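PDB 5YKU: capsid protein, which forms the shell of a prawn nodavirus particle, the portion described here being the protrusion domain that builds the dimeric spikes on its surface. Local coordinates for residues S7-N12 / I118-G123; I61-V66 / G94-T99; V51-L56 / F75-I80; P46-V51 / I80-Y85. All blocks are in the same frame, centred on the assembly; numbering follows the deposited sequence.

Interaction 1 (S7-N12 / I118-G123); sequences SQLTYN and IRAIVG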
# COMPACT_ATOMS: atom_id res chain seq x y z
N SER A 7 -24.09 14.56 3.99
CA SER A 7 -24.11 15.48 2.89
C SER A 7 -22.74 16.21 2.73
O SER A 7 -22.53 16.85 1.71
CB SER A 7 -25.27 16.47 3.17
OG SER A 7 -24.83 17.21 4.33
N GLN A 8 -21.87 16.12 3.76
CA GLN A 8 -20.59 16.81 3.69
C GLN A 8 -19.43 15.83 3.41
O GLN A 8 -18.31 16.18 3.60
CB GLN A 8 -20.32 17.52 4.98
CG GLN A 8 -21.38 18.62 5.35
CD GLN A 8 -21.69 19.55 4.19
OE1 GLN A 8 -20.80 20.27 3.71
NE2 GLN A 8 -22.93 19.49 3.68
N LEU A 9 -19.78 14.61 2.97
CA LEU A 9 -18.74 13.59 2.58
C LEU A 9 -17.71 14.27 1.66
O LEU A 9 -18.00 14.95 0.73
CB LEU A 9 -19.43 12.46 1.81
CG LEU A 9 -18.48 11.51 1.05
CD1 LEU A 9 -17.70 10.65 1.94
CD2 LEU A 9 -19.37 10.65 0.12
N THR A 10 -16.46 13.98 1.99
CA THR A 10 -15.30 14.27 1.14
C THR A 10 -14.33 13.12 1.27
O THR A 10 -14.49 12.25 2.13
CB THR A 10 -14.58 15.58 1.55
OG1 THR A 10 -14.06 15.43 2.86
CG2 THR A 10 -15.53 16.81 1.50
N TYR A 11 -13.31 13.13 0.46
CA TYR A 11 -12.19 12.18 0.58
C TYR A 11 -10.93 12.89 0.86
O TYR A 11 -10.69 13.99 0.36
CB TYR A 11 -12.05 11.44 -0.78
CG TYR A 11 -13.26 10.68 -1.27
CD1 TYR A 11 -13.48 9.32 -0.96
CD2 TYR A 11 -14.21 11.30 -2.04
CE1 TYR A 11 -14.59 8.63 -1.48
CE2 TYR A 11 -15.31 10.64 -2.54
CZ TYR A 11 -15.46 9.34 -2.28
OH TYR A 11 -16.55 8.66 -2.79
N ASN A 12 -10.02 12.22 1.52
CA ASN A 12 -8.65 12.61 1.62
C ASN A 12 -7.87 11.50 0.89
O ASN A 12 -7.88 10.35 1.38
CB ASN A 12 -8.23 12.81 3.08
CG ASN A 12 -6.80 13.25 3.18
OD1 ASN A 12 -5.88 12.72 2.57
ND2 ASN A 12 -6.58 14.25 3.97
N ILE A 118 -6.64 6.29 0.58
CA ILE A 118 -7.87 7.03 0.38
C ILE A 118 -8.76 6.85 1.58
O ILE A 118 -9.10 5.68 1.98
CB ILE A 118 -8.62 6.65 -0.86
CG1 ILE A 118 -7.69 6.93 -2.06
CG2 ILE A 118 -9.92 7.40 -1.02
CD1 ILE A 118 -8.16 6.26 -3.29
N ARG A 119 -9.24 7.95 2.20
CA ARG A 119 -10.10 7.93 3.35
C ARG A 119 -11.35 8.74 3.10
O ARG A 119 -11.25 9.92 2.74
CB ARG A 119 -9.36 8.61 4.54
CG ARG A 119 -10.19 8.70 5.80
CD ARG A 119 -9.47 9.55 6.83
NE ARG A 119 -10.32 9.98 7.92
CZ ARG A 119 -10.15 11.07 8.66
NH1 ARG A 119 -11.06 11.32 9.55
NH2 ARG A 119 -9.10 11.85 8.38
N ALA A 120 -12.52 8.15 3.19
CA ALA A 120 -13.81 8.91 3.20
C ALA A 120 -13.94 9.60 4.58
O ALA A 120 -13.93 8.92 5.61
CB ALA A 120 -14.98 7.96 2.98
N ILE A 121 -14.03 10.91 4.54
CA ILE A 121 -14.23 11.72 5.74
C ILE A 121 -15.75 11.93 5.94
O ILE A 121 -16.32 12.76 5.21
CB ILE A 121 -13.43 13.00 5.67
CG1 ILE A 121 -11.93 12.62 5.58
CG2 ILE A 121 -13.68 13.79 6.98
CD1 ILE A 121 -11.01 13.79 5.45
N VAL A 122 -16.32 11.11 6.75
CA VAL A 122 -17.79 11.08 6.93
C VAL A 122 -18.06 10.36 8.19
O VAL A 122 -17.27 9.49 8.61
CB VAL A 122 -18.43 10.40 5.70
CG1 VAL A 122 -18.08 8.91 5.64
CG2 VAL A 122 -19.98 10.62 5.73
N GLY A 123 -19.10 10.76 8.92
CA GLY A 123 -19.30 10.19 10.23
C GLY A 123 -18.11 10.39 11.16
O GLY A 123 -17.55 11.45 11.22
O HOH W 1 -15.99 15.49 4.80

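Interaction 2 (I61-V66 / G94-T99); sequences ITCNEV and GEATFT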
# COMPACT_ATOMS: atom_id res chain seq x y z
N ILE A 61 1.50 -7.35 -2.62
CA ILE A 61 1.15 -6.94 -1.25
C ILE A 61 -0.22 -7.36 -0.92
O ILE A 61 -1.16 -7.18 -1.71
CB ILE A 61 1.30 -5.42 -1.07
CG1 ILE A 61 2.74 -5.10 -1.60
CG2 ILE A 61 0.99 -5.01 0.37
CD1 ILE A 61 3.12 -3.75 -1.29
N THR A 62 -0.39 -7.90 0.30
CA THR A 62 -1.69 -8.16 0.88
C THR A 62 -1.71 -7.58 2.30
O THR A 62 -0.63 -7.25 2.85
CB THR A 62 -1.99 -9.68 0.88
OG1 THR A 62 -0.97 -10.34 1.65
CG2 THR A 62 -2.11 -10.24 -0.47
N CYS A 63 -2.88 -7.48 2.89
CA CYS A 63 -3.02 -6.92 4.26
C CYS A 63 -3.42 -8.00 5.25
O CYS A 63 -4.26 -8.85 4.92
CB CYS A 63 -4.08 -5.84 4.23
SG CYS A 63 -4.36 -5.00 5.78
N ASN A 64 -2.78 -7.99 6.39
CA ASN A 64 -2.99 -9.02 7.43
C ASN A 64 -4.11 -8.67 8.33
O ASN A 64 -4.48 -9.53 9.13
CB ASN A 64 -1.73 -9.11 8.29
CG ASN A 64 -0.52 -9.59 7.61
OD1 ASN A 64 -0.39 -9.69 6.46
ND2 ASN A 64 0.47 -9.85 8.44
N GLU A 65 -4.71 -7.52 8.28
CA GLU A 65 -5.80 -7.11 9.18
C GLU A 65 -7.03 -8.02 9.00
O GLU A 65 -7.35 -8.37 7.87
CB GLU A 65 -6.19 -5.64 9.07
CG GLU A 65 -5.10 -4.71 9.43
CD GLU A 65 -4.41 -5.00 10.78
OE1 GLU A 65 -5.19 -5.09 11.77
OE2 GLU A 65 -3.13 -5.07 10.84
N VAL A 66 -7.73 -8.34 10.05
CA VAL A 66 -8.95 -9.05 9.93
C VAL A 66 -9.89 -8.34 8.95
O VAL A 66 -10.03 -7.15 9.01
CB VAL A 66 -9.58 -9.25 11.31
CG1 VAL A 66 -10.95 -9.81 11.23
CG2 VAL A 66 -8.71 -10.19 12.17
N GLY A 94 -4.43 2.51 15.29
CA GLY A 94 -4.16 3.30 14.12
C GLY A 94 -3.19 2.72 13.14
O GLY A 94 -2.59 3.50 12.41
N GLU A 95 -3.06 1.43 13.08
CA GLU A 95 -2.14 0.77 12.23
C GLU A 95 -2.79 -0.30 11.39
O GLU A 95 -3.85 -0.83 11.67
CB GLU A 95 -0.99 0.17 13.09
CG GLU A 95 -0.22 1.17 13.91
CD GLU A 95 1.16 0.61 14.38
OE1 GLU A 95 1.33 -0.55 14.46
OE2 GLU A 95 1.91 1.53 14.61
N ALA A 96 -2.02 -0.72 10.36
CA ALA A 96 -2.37 -1.90 9.59
C ALA A 96 -1.11 -2.56 9.12
O ALA A 96 -0.20 -1.87 8.66
CB ALA A 96 -3.30 -1.53 8.43
N THR A 97 -1.04 -3.86 9.21
CA THR A 97 0.11 -4.61 8.82
C THR A 97 -0.12 -5.23 7.47
O THR A 97 -1.16 -5.82 7.19
CB THR A 97 0.40 -5.73 9.81
OG1 THR A 97 0.67 -5.16 11.11
CG2 THR A 97 1.60 -6.57 9.42
N PHE A 98 0.84 -5.13 6.60
CA PHE A 98 0.89 -5.70 5.23
C PHE A 98 2.00 -6.66 5.07
O PHE A 98 3.06 -6.49 5.67
CB PHE A 98 1.05 -4.55 4.19
CG PHE A 98 -0.12 -3.60 4.23
CD1 PHE A 98 -0.17 -2.56 5.19
CD2 PHE A 98 -1.14 -3.69 3.34
CE1 PHE A 98 -1.28 -1.74 5.26
CE2 PHE A 98 -2.24 -2.85 3.42
CZ PHE A 98 -2.31 -1.87 4.38
N THR A 99 1.75 -7.65 4.25
CA THR A 99 2.76 -8.64 3.86
C THR A 99 3.20 -8.39 2.46
O THR A 99 2.34 -8.29 1.53
CB THR A 99 2.25 -10.07 3.99
OG1 THR A 99 2.02 -10.30 5.41
CG2 THR A 99 3.29 -11.09 3.56
O HOH W 2 1.40 -10.76 0.37
O HOH W 3 -1.16 -4.02 12.75

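Interaction 3 (V51-L56 / F75-I80); sequences VSSEVL and FDTSAI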
# COMPACT_ATOMS: atom_id res chain seq x y z
N VAL A 51 11.55 5.70 -11.70
CA VAL A 51 12.33 5.21 -12.77
C VAL A 51 12.38 3.70 -12.73
O VAL A 51 12.66 3.11 -11.68
CB VAL A 51 13.73 5.82 -12.77
CG1 VAL A 51 14.65 5.19 -13.79
CG2 VAL A 51 13.68 7.32 -12.90
N SER A 52 12.12 3.07 -13.82
CA SER A 52 12.23 1.60 -13.91
C SER A 52 13.65 1.11 -13.68
O SER A 52 14.58 1.69 -14.25
CB SER A 52 11.81 1.15 -15.30
OG SER A 52 12.03 -0.25 -15.43
N SER A 53 13.79 0.07 -12.90
CA SER A 53 15.11 -0.58 -12.75
C SER A 53 15.51 -1.30 -13.98
O SER A 53 16.74 -1.60 -14.09
CB SER A 53 15.05 -1.53 -11.59
OG SER A 53 14.26 -2.71 -11.95
N GLU A 54 14.60 -1.65 -14.82
CA GLU A 54 14.85 -2.52 -15.96
C GLU A 54 15.30 -3.92 -15.53
O GLU A 54 15.78 -4.67 -16.42
CB GLU A 54 15.77 -1.89 -17.01
CG GLU A 54 15.22 -0.52 -17.49
CD GLU A 54 13.77 -0.40 -18.08
OE1 GLU A 54 13.00 -1.37 -18.38
OE2 GLU A 54 13.25 0.80 -18.19
N VAL A 55 15.21 -4.29 -14.29
CA VAL A 55 15.66 -5.57 -13.76
C VAL A 55 14.56 -6.26 -13.02
O VAL A 55 14.77 -7.01 -12.05
CB VAL A 55 17.01 -5.50 -13.04
CG1 VAL A 55 18.12 -5.13 -14.02
CG2 VAL A 55 16.99 -4.59 -11.88
N LEU A 56 13.32 -6.08 -13.52
CA LEU A 56 12.25 -6.98 -13.23
C LEU A 56 11.94 -7.08 -11.74
O LEU A 56 12.09 -8.11 -11.07
CB LEU A 56 12.42 -8.39 -13.79
CG LEU A 56 12.44 -8.50 -15.32
CD1 LEU A 56 13.73 -8.05 -15.97
CD2 LEU A 56 12.18 -10.01 -15.72
N PHE A 75 5.20 -4.00 -10.89
CA PHE A 75 6.27 -4.55 -11.77
C PHE A 75 6.72 -3.47 -12.64
O PHE A 75 5.89 -2.73 -13.20
CB PHE A 75 5.75 -5.73 -12.60
CG PHE A 75 6.84 -6.56 -13.21
CD1 PHE A 75 7.68 -7.28 -12.37
CD2 PHE A 75 7.10 -6.60 -14.51
CE1 PHE A 75 8.66 -8.13 -12.86
CE2 PHE A 75 8.14 -7.41 -15.03
CZ PHE A 75 8.86 -8.22 -14.23
N ASP A 76 8.02 -3.30 -12.83
CA ASP A 76 8.57 -2.12 -13.51
C ASP A 76 9.12 -2.33 -14.87
O ASP A 76 9.61 -1.37 -15.43
CB ASP A 76 9.57 -1.45 -12.56
CG ASP A 76 10.82 -2.27 -12.29
OD1 ASP A 76 10.86 -3.46 -12.70
OD2 ASP A 76 11.78 -1.64 -11.69
N THR A 77 9.14 -3.52 -15.41
CA THR A 77 9.93 -3.80 -16.62
C THR A 77 9.08 -4.40 -17.68
O THR A 77 8.57 -5.53 -17.55
CB THR A 77 11.11 -4.74 -16.30
OG1 THR A 77 11.91 -4.17 -15.24
CG2 THR A 77 11.95 -4.97 -17.50
N SER A 78 8.87 -3.70 -18.77
CA SER A 78 8.07 -4.10 -19.94
C SER A 78 6.60 -4.24 -19.65
O SER A 78 5.82 -3.36 -19.98
CB SER A 78 8.62 -5.34 -20.61
OG SER A 78 7.82 -5.36 -21.83
N ALA A 79 6.20 -5.30 -19.00
CA ALA A 79 4.81 -5.52 -18.60
C ALA A 79 4.52 -4.83 -17.29
O ALA A 79 4.54 -5.39 -16.20
CB ALA A 79 4.53 -7.04 -18.52
N ILE A 80 4.28 -3.54 -17.38
CA ILE A 80 4.21 -2.69 -16.18
C ILE A 80 2.96 -3.04 -15.40
O ILE A 80 1.85 -3.10 -15.97
CB ILE A 80 4.32 -1.20 -16.50
CG1 ILE A 80 5.60 -0.94 -17.29
CG2 ILE A 80 4.23 -0.34 -15.20
CD1 ILE A 80 5.71 0.47 -17.74

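Interaction 4 (P46-V51 / I80-Y85); sequences PYMDRV and IKCDGY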
# COMPACT_ATOMS: atom_id res chain seq x y z
N PRO A 46 -1.94 1.41 -5.28
CA PRO A 46 -0.61 1.71 -5.77
C PRO A 46 -0.59 2.95 -6.58
O PRO A 46 -1.58 3.27 -7.24
CB PRO A 46 -0.24 0.49 -6.58
CG PRO A 46 -1.59 0.02 -7.15
CD PRO A 46 -2.58 0.35 -6.07
N TYR A 47 0.51 3.63 -6.60
CA TYR A 47 0.80 4.67 -7.63
C TYR A 47 2.22 4.50 -8.03
O TYR A 47 2.98 3.74 -7.40
CB TYR A 47 0.45 6.11 -7.17
CG TYR A 47 1.44 6.78 -6.25
CD1 TYR A 47 2.44 7.60 -6.81
CD2 TYR A 47 1.43 6.68 -4.89
CE1 TYR A 47 3.37 8.26 -6.02
CE2 TYR A 47 2.32 7.30 -4.08
CZ TYR A 47 3.30 8.06 -4.69
OH TYR A 47 4.23 8.70 -3.83
N MSE A 48 2.66 5.18 -9.05
CA MSE A 48 4.04 5.12 -9.51
C MSE A 48 4.50 6.47 -9.95
O MSE A 48 3.92 7.15 -10.80
CB MSE A 48 4.20 4.06 -10.59
CG MSE A 48 5.62 3.65 -10.83
SE MSE A 48 5.73 1.93 -11.83
CE MSE A 48 5.10 0.73 -10.43
N ASP A 49 5.69 6.82 -9.46
CA ASP A 49 6.46 7.97 -9.94
C ASP A 49 7.89 7.53 -9.72
O ASP A 49 8.47 7.82 -8.65
CB ASP A 49 6.09 9.26 -9.19
CG ASP A 49 6.94 10.37 -9.63
OD1 ASP A 49 7.64 10.33 -10.61
OD2 ASP A 49 6.85 11.50 -8.98
N ARG A 50 8.43 6.76 -10.64
CA ARG A 50 9.59 5.91 -10.31
C ARG A 50 10.26 5.45 -11.56
O ARG A 50 9.62 4.85 -12.46
CB ARG A 50 9.06 4.71 -9.54
CG ARG A 50 10.12 3.75 -9.03
CD ARG A 50 9.46 2.55 -8.39
NE ARG A 50 10.38 1.53 -7.89
CZ ARG A 50 10.91 0.53 -8.59
NH1 ARG A 50 10.77 0.44 -9.90
NH2 ARG A 50 11.62 -0.37 -7.93
N VAL A 51 11.55 5.70 -11.70
CA VAL A 51 12.33 5.21 -12.77
C VAL A 51 12.38 3.70 -12.73
O VAL A 51 12.66 3.11 -11.68
CB VAL A 51 13.73 5.82 -12.77
CG1 VAL A 51 14.65 5.19 -13.79
CG2 VAL A 51 13.68 7.32 -12.90
N ILE A 80 4.28 -3.54 -17.38
CA ILE A 80 4.21 -2.69 -16.18
C ILE A 80 2.96 -3.04 -15.40
O ILE A 80 1.85 -3.10 -15.97
CB ILE A 80 4.32 -1.20 -16.50
CG1 ILE A 80 5.60 -0.94 -17.29
CG2 ILE A 80 4.23 -0.34 -15.20
CD1 ILE A 80 5.71 0.47 -17.74
N LYS A 81 3.13 -3.14 -14.14
CA LYS A 81 2.00 -3.28 -13.16
C LYS A 81 2.07 -2.27 -12.10
O LYS A 81 3.08 -2.05 -11.46
CB LYS A 81 1.93 -4.64 -12.52
CG LYS A 81 1.66 -5.76 -13.47
CD LYS A 81 0.27 -6.19 -13.66
CE LYS A 81 0.22 -7.61 -14.35
NZ LYS A 81 1.06 -7.77 -15.67
N CYS A 82 0.94 -1.58 -11.90
CA CYS A 82 0.68 -0.70 -10.77
C CYS A 82 -0.78 -0.87 -10.51
O CYS A 82 -1.59 -0.07 -11.02
CB CYS A 82 1.04 0.73 -11.17
SG CYS A 82 0.87 1.92 -9.80
N ASP A 83 -1.16 -1.99 -9.93
CA ASP A 83 -2.54 -2.52 -10.04
C ASP A 83 -2.99 -3.08 -8.71
O ASP A 83 -2.25 -3.33 -7.79
CB ASP A 83 -2.59 -3.57 -11.18
CG ASP A 83 -4.04 -3.91 -11.72
OD1 ASP A 83 -4.98 -3.28 -11.35
OD2 ASP A 83 -3.97 -4.86 -12.59
N GLY A 84 -4.29 -3.26 -8.67
CA GLY A 84 -4.98 -3.80 -7.51
C GLY A 84 -5.30 -2.73 -6.48
O GLY A 84 -5.06 -1.49 -6.67
N TYR A 85 -5.87 -3.16 -5.35
CA TYR A 85 -6.12 -2.26 -4.23
C TYR A 85 -6.44 -3.17 -3.07
O TYR A 85 -6.72 -4.35 -3.23
CB TYR A 85 -7.28 -1.31 -4.48
CG TYR A 85 -8.62 -2.01 -4.60
CD1 TYR A 85 -9.11 -2.43 -5.85
CD2 TYR A 85 -9.41 -2.21 -3.54
CE1 TYR A 85 -10.30 -3.08 -5.98
CE2 TYR A 85 -10.64 -2.90 -3.65
CZ TYR A 85 -11.03 -3.34 -4.86
OH TYR A 85 -12.26 -3.96 -4.94

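Interaction 1 (S7-N12 / I118-G123)
L9 drops its CD1 methyl into the shallow hollow between A120 and V122, 3.8 Å from V122 CB and 4.0 Å from A120 CB, a small example of how neighbouring strands fit bump into dip. Because CG is turned away from the backbone N (chi1 166°), this branch reaches segment 118-123 even though L9 itself lies just ahead of the strand. Further along the same face, the Y11 ring approaches the next dip obliquely, its CD1 4.0 Å from I118 CG2; the A120 methyl meets both the L9 and the Y11 side chains. On the opposite face the roles are exchanged, and I121 is the bump. Its CB rests against T10 OG1, while its CD1 reaches along to N12 CB at 3.8 Å. I121 CG1 also lies over the centre of the R119 guanidinium, whose NH1 is held by the carbonyl of N125. Between the two sets of side chains runs an antiparallel backbone pairing. N12 and R119 exchange two good bonds, with N12 N to R119 O at 2.9 Å. At T10 and I121 the pairing is uneven: I121 N reaches T10 O at 2.8 Å, but T10 N to I121 O is weak at 3.4 Å. A water fills in here, accepting from T10 OG1 and donating to the carbonyls of Q8 and I121. The chemistry therefore implies firm pairing at N12 and R119 and, at the T10-I121 end next to the loop, a seam held partly by water and by the apolar contact of L9.

Interaction 2 (I61-V66 / G94-T99)
The sulfur of C63 sits over one face of the F98 ring, offset toward its rim, with SG 4.2 Å from the ring centroid and 24° off the ring normal, which makes this a textbook Cys sulfur-aromatic contact. C63 CB also meets the ring, at 3.6 Å from F98 CE2, and I61 CG2 comes obliquely against F98 CB. On the other face of the sheet, T62 and T99 lie side by side and point the same way, while N64 crosses T99 at about a right angle. That crossing lets T99 OG1 donate to N64 OD1 over 2.7 Å, in the carbonyl plane and on a lone pair. E65 folds back at chi2 (-51°), which brings OE2 to T97 N at 2.9 Å on the anti side of the carboxylate. A side chain thus takes over the backbone pairing after N64 N has bonded to T97 O at 2.8 Å. A water joins E65 OE2 to T97 OG1, which is bonded in turn to D32. Just ahead of strand 96-104, E95 binds a zinc ion through OE2, which also meets T34. Within the antiparallel sheet, strand 57-63 lies between 69-75 and 96-104, and 26-33 flanks the latter; the face bearing C63 and F98 packs on I86 and F88 of strand 81-89, with F88 and W19 edge-to-face to F98.

Interaction 3 (V51-L56 / F75-I80)
S53 grips the carboxylate of D76 twice, and this pair shows how loops without regular structure can be organised round one acidic side chain. Among the hydrogen bonds, S53 OG approaches D76 OD2 at 2.7 Å on the syn side, close to the carboxylate plane, whereas S53 N reaches the same oxygen at 2.9 Å from well above that plane. The two donors therefore come from distinct directions. The main chain of D76 is held as well: S52 OG donates to D76 O at 2.7 Å, from 46° out of the carbonyl plane. T77 OG1 bridges the two segments, donating to D76 OD1 at 2.8 Å and accepting from L56 N at 2.9 Å, a position set by chi1 of -55°, which places OG1 beside the backbone N.

One charged contact joins them: R50 NH1 forms a salt bridge with D76 OD2. With Q57 N also bonded to OD1, this buried carboxylate is well supplied with donors, which would probably stabilise its ionised form. Apolar contact is provided by L56, which lies alongside F75 and points the same way, its CB 3.6 Å from F75 CZ; L56 CD1 also meets T77 CG2 at 3.9 Å.

The serines serve as acceptors within their own loop: S52 OG takes E54 N, and S53 OG takes V55 N at 3.0 Å. These are two successive ST turns, a recognised serine motif, and here they join the loop ahead of strand 57-63 to the one that follows strand 69-75.

Interaction 4 (P46-V51 / I80-Y85)
P46 lays its ring against C82, D83 and G84, and it illustrates how a strand pair can stay in touch where a proline offers no N-H to its neighbour. Its CB meets C82 SG at 3.7 Å, its CG lies 3.5 Å from D83 N, and its CD approaches G84 O to 3.1 Å, so that three successive ring atoms touch three successive residues. G84 is steadied locally by its own N bonding to D83 OD1, which the donor approaches from above the carboxylate plane.

At Y47 it is the backbone that is touched: C82 points its sulfur here, with SG 3.4 Å from Y47 C. The torsion responsible is chi1 of C82, -176°, which carries SG away from its backbone N and toward segment 46-51. Y47 meanwhile pairs through its backbone with Q114, and its ring makes a cation-pi contact with R116 on strand 114-121. Strands 41-47 and 81-89 are neighbours in the domain's antiparallel sheet, and it is just here that they splay apart, M48 CA and I80 CA being 10.3 Å distant.

M48, present as selenomethionine, spans the widening gap. Its chain runs out extended and then bends at chi3 (-70°), which brings CE to 3.6 Å from K81 O and near C82 CB, while SE lies 4.3 Å from I80 CG2. M48 CB flanks the C82 sulfur from the side away from P46. Farther on, the chain turns away from 80-85, and R50, extended as far as NE, reaches a cation-pi contact with Y113 and a bond from NH2 to K111 O.

Interactions 1, 2 and 4 all join strands of one antiparallel sheet, yet only interaction 2 draws on several buried residues; the other two, like interaction 3, are surface contacts. Interactions 1 and 2 rest on regular backbone pairing, at an outermost strand and nearer the interior respectively, whereas interaction 4 relies on proline, sulfur and selenium contacts. Interaction 3 joins loops, and polar side chains do the work there. Interactions 3 and 4 are close companions, their centres about 10 Å apart: they share V51 and I80, and the D76-R50 salt bridge runs between them. Interaction 1 lies on the opposite side of the chain's centre from interaction 3, their centres about 35 Å apart.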